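Local coordinates for tegumental protein 20.8 kDa (Clonorchis sinensis, PDB 5X2E) that binds a calcium ion through its N-terminal calmodulin-like domain, the EF-hand pair of a tegumental-allergen-like protein from a liver fluke, at residues Met36-Lys39 / Trp40-Leu43; Leu61-Lys64 / Pro65-Ile69. All blocks are in the same frame, centred on the assembly; numbering follows the deposited sequence.

Contact 1. Residues Met36-Lys39 / Trp40-Leu43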
# COMPACT_ATOMS: atom_id res chain seq x y z
N MET A 36 11.48 5.19 -5.47
CA MET A 36 10.11 5.07 -4.98
C MET A 36 10.06 4.28 -3.69
O MET A 36 9.23 4.54 -2.81
CB MET A 36 9.26 4.37 -6.05
CG MET A 36 7.84 4.16 -5.70
SD MET A 36 7.11 5.79 -5.55
CE MET A 36 6.95 6.20 -7.29
N VAL A 37 10.94 3.27 -3.57
CA VAL A 37 10.95 2.46 -2.36
C VAL A 37 11.31 3.34 -1.15
O VAL A 37 10.56 3.36 -0.14
CB VAL A 37 11.93 1.25 -2.50
CG1 VAL A 37 12.00 0.50 -1.18
CG2 VAL A 37 11.53 0.34 -3.65
N GLU A 38 12.39 4.09 -1.27
CA GLU A 38 12.79 4.99 -0.19
C GLU A 38 11.72 6.04 0.12
O GLU A 38 11.51 6.38 1.27
CB GLU A 38 14.10 5.69 -0.52
CG GLU A 38 15.31 4.79 -0.38
CD GLU A 38 15.98 4.91 0.96
OE1 GLU A 38 16.87 5.78 1.09
OE2 GLU A 38 15.62 4.13 1.89
N LYS A 39 11.04 6.55 -0.90
CA LYS A 39 10.02 7.57 -0.69
C LYS A 39 8.84 7.01 0.13
O LYS A 39 8.35 7.66 1.04
CB LYS A 39 9.52 8.14 -2.02
CG LYS A 39 10.57 8.84 -2.86
CD LYS A 39 9.92 9.35 -4.14
CE LYS A 39 10.77 9.07 -5.39
NZ LYS A 39 12.05 9.84 -5.38
N TRP A 40 8.39 5.80 -0.20
CA TRP A 40 7.31 5.16 0.56
C TRP A 40 7.73 4.90 2.00
O TRP A 40 6.93 5.05 2.94
CB TRP A 40 6.87 3.84 -0.13
CG TRP A 40 5.84 4.08 -1.21
CD1 TRP A 40 6.02 4.80 -2.38
CD2 TRP A 40 4.48 3.64 -1.21
NE1 TRP A 40 4.85 4.83 -3.09
CE2 TRP A 40 3.89 4.12 -2.40
CE3 TRP A 40 3.69 2.89 -0.32
CZ2 TRP A 40 2.56 3.88 -2.72
CZ3 TRP A 40 2.36 2.64 -0.66
CH2 TRP A 40 1.81 3.14 -1.85
N LYS A 41 8.96 4.46 2.18
CA LYS A 41 9.44 4.19 3.54
C LYS A 41 9.45 5.49 4.33
O LYS A 41 9.05 5.53 5.49
CB LYS A 41 10.84 3.56 3.51
CG LYS A 41 10.94 2.14 2.99
CD LYS A 41 12.39 1.65 2.97
CE LYS A 41 12.49 0.17 2.54
NZ LYS A 41 13.88 -0.34 2.58
N GLN A 42 9.90 6.58 3.70
CA GLN A 42 10.00 7.84 4.40
C GLN A 42 8.65 8.45 4.72
O GLN A 42 8.44 9.00 5.80
CB GLN A 42 10.83 8.78 3.57
CG GLN A 42 12.28 8.38 3.56
CD GLN A 42 13.17 9.38 2.85
OE1 GLN A 42 12.71 10.43 2.40
NE2 GLN A 42 14.46 9.07 2.75
N LEU A 43 7.73 8.38 3.78
CA LEU A 43 6.39 8.94 3.99
C LEU A 43 5.52 8.07 4.92
O LEU A 43 4.79 8.61 5.77
CB LEU A 43 5.67 9.15 2.64
CG LEU A 43 6.25 10.19 1.67
CD1 LEU A 43 5.60 10.13 0.29
CD2 LEU A 43 6.12 11.61 2.21
O HOH W 1 15.40 1.36 1.01

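Contact 2. Residues Leu61-Lys64 / Pro65-Ile69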
# COMPACT_ATOMS: atom_id res chain seq x y z
N LEU A 61 -2.13 10.20 4.59
CA LEU A 61 -2.84 10.64 3.39
C LEU A 61 -4.22 11.24 3.68
O LEU A 61 -4.88 11.72 2.77
CB LEU A 61 -2.99 9.46 2.41
CG LEU A 61 -1.64 8.97 1.88
CD1 LEU A 61 -1.80 7.68 1.09
CD2 LEU A 61 -1.04 10.04 1.00
N GLY A 62 -4.67 11.17 4.93
CA GLY A 62 -6.01 11.65 5.27
C GLY A 62 -7.13 10.70 4.86
O GLY A 62 -8.24 11.15 4.57
N LEU A 63 -6.84 9.40 4.82
CA LEU A 63 -7.83 8.37 4.50
C LEU A 63 -8.26 7.65 5.78
O LEU A 63 -7.63 7.82 6.83
CB LEU A 63 -7.24 7.36 3.50
CG LEU A 63 -6.73 7.92 2.17
CD1 LEU A 63 -5.89 6.87 1.43
CD2 LEU A 63 -7.89 8.45 1.30
N LYS A 64 -9.33 6.86 5.70
CA LYS A 64 -9.69 5.98 6.81
C LYS A 64 -9.46 4.54 6.38
O LYS A 64 -9.59 4.24 5.20
CB LYS A 64 -11.14 6.21 7.25
CG LYS A 64 -11.40 7.66 7.66
CD LYS A 64 -12.87 7.94 7.93
CE LYS A 64 -13.10 9.44 8.18
NZ LYS A 64 -13.47 9.75 9.59
N PRO A 65 -9.09 3.65 7.32
CA PRO A 65 -8.94 2.23 6.97
C PRO A 65 -10.19 1.67 6.30
O PRO A 65 -10.06 0.86 5.37
CB PRO A 65 -8.66 1.56 8.33
CG PRO A 65 -7.91 2.66 9.10
CD PRO A 65 -8.58 3.95 8.67
N ALA A 66 -11.38 2.09 6.73
CA ALA A 66 -12.63 1.65 6.12
C ALA A 66 -12.66 1.83 4.60
O ALA A 66 -13.26 1.02 3.90
CB ALA A 66 -13.82 2.38 6.77
N GLU A 67 -12.00 2.86 4.07
CA GLU A 67 -11.97 3.11 2.61
C GLU A 67 -11.18 2.04 1.83
O GLU A 67 -11.59 1.61 0.74
CB GLU A 67 -11.38 4.48 2.31
CG GLU A 67 -12.26 5.60 2.75
CD GLU A 67 -11.64 6.93 2.44
OE1 GLU A 67 -11.86 7.44 1.32
OE2 GLU A 67 -10.94 7.47 3.33
N ILE A 68 -10.08 1.59 2.39
CA ILE A 68 -9.32 0.53 1.75
C ILE A 68 -10.11 -0.76 1.86
O ILE A 68 -10.14 -1.56 0.92
CB ILE A 68 -7.91 0.37 2.39
CG1 ILE A 68 -6.90 1.30 1.72
CG2 ILE A 68 -7.40 -1.06 2.24
CD1 ILE A 68 -7.17 2.74 1.99
N ILE A 69 -10.72 -1.00 3.01
CA ILE A 69 -11.48 -2.24 3.18
C ILE A 69 -12.65 -2.32 2.18
O ILE A 69 -12.90 -3.37 1.59
CB ILE A 69 -11.99 -2.36 4.62
CG1 ILE A 69 -10.81 -2.51 5.60
CG2 ILE A 69 -12.94 -3.55 4.74
CD1 ILE A 69 -11.24 -2.37 7.04

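Contact 1. Residues Met36-Lys39 / Trp40-Leu43
M36 and W40 form a Met-aromatic contact between successive turns of helix 35-44, in the EF-hand pair. Their side chains run side by side in the same direction. M36 SD lies 4.3 Å from the centroid of the five-membered ring of W40 and 77° off its normal, at the edge and not over the face. The same M36 SD comes within 3.5 Å of W40 NE1. CG of M36 stands anti to the backbone N (chi1 180°), and the bends at chi2 and chi3 then carry the sulfur to this edge. M36 O also lies at the ring edge, 3.2 Å from W40 CD1, while it accepts the backbone bond from W40 N at 3.0 Å. Next along the helix, V37 CG1 rests 3.8 Å from K41 CE; the K41 chain, extended beyond CG, runs on to a water. K41 NZ gives a hydrogen bond to that water at 2.8 Å, and the water donates to E38 OE2 at 2.9 Å. W40 also packs on L23 of helix 20-29 and on I6 and I10 of helix 3-10, and meets F44 edge-to-face; K41 makes a cation-pi contact with Y20. The chemistry is thus of two kinds: sulfur and indole join the apolar packing between helices, whereas the opposite charges of E38 and K41 are bridged by one water, probably a soft attraction.

Contact 2. Residues Leu61-Lys64 / Pro65-Ile69
E67, in the first turn of helix 65-79, folds back on the residues that lead into the helix. Its CB sits 3.4 Å from K64 O. CG lies beside the backbone N (chi1 -68°), and the chain, extended beyond CG, reaches back along the helix start, its CG still 3.9 Å from K64 O. CD of E67 comes 4.0 Å from K64 N. At the tip both carboxylate oxygens border L63 CD2, but it is OE2 that accepts a hydrogen bond from K64 N at 2.9 Å, nearly straight at 163°, through its anti lone pair. The same OE2 comes within 3.4 Å of L63 CA, and the L63 side chain crosses that of E67 at about a right angle. A second bond joins the same two residues: E67 N donates to K64 O at 3.0 Å, although the donor stands well above the carbonyl plane, 54° out of it. P65, between them, packs on L54 and E55 of helix 54-61. I68 CD1 faces L63 CD1 at a loose 4.4 Å, while I68 also touches L54 and, on helix 3-10, I4 and V8. The arrangement is consistent with one half of a capping box at the start of helix 65-79, K64 probably in the N-cap place and E67 at N3; the return bond from E67 N goes to K64 O, not to a side chain.

Both are local, largely surface contacts, each with one buried residue, W40 in contact 1 and I68 in contact 2. They share no helix: contact 1 lies within helix 35-44, contact 2 where the loop after helix 54-61 enters helix 65-79. Their centres are 19 Å apart and their nearest atoms about 7 Å, without touching. Both buried residues nevertheless pack against helix 3-10, which leads to the calcium loop, and each side chain lies about 11 Å from the bound calcium. Within helix 35-44 the N-H groups of W40 to L43 bond to carbonyls four residues back, and side chains add sulfur-aromatic and water-mediated links; at the start of helix 65-79, a carboxylate takes up a backbone N-H.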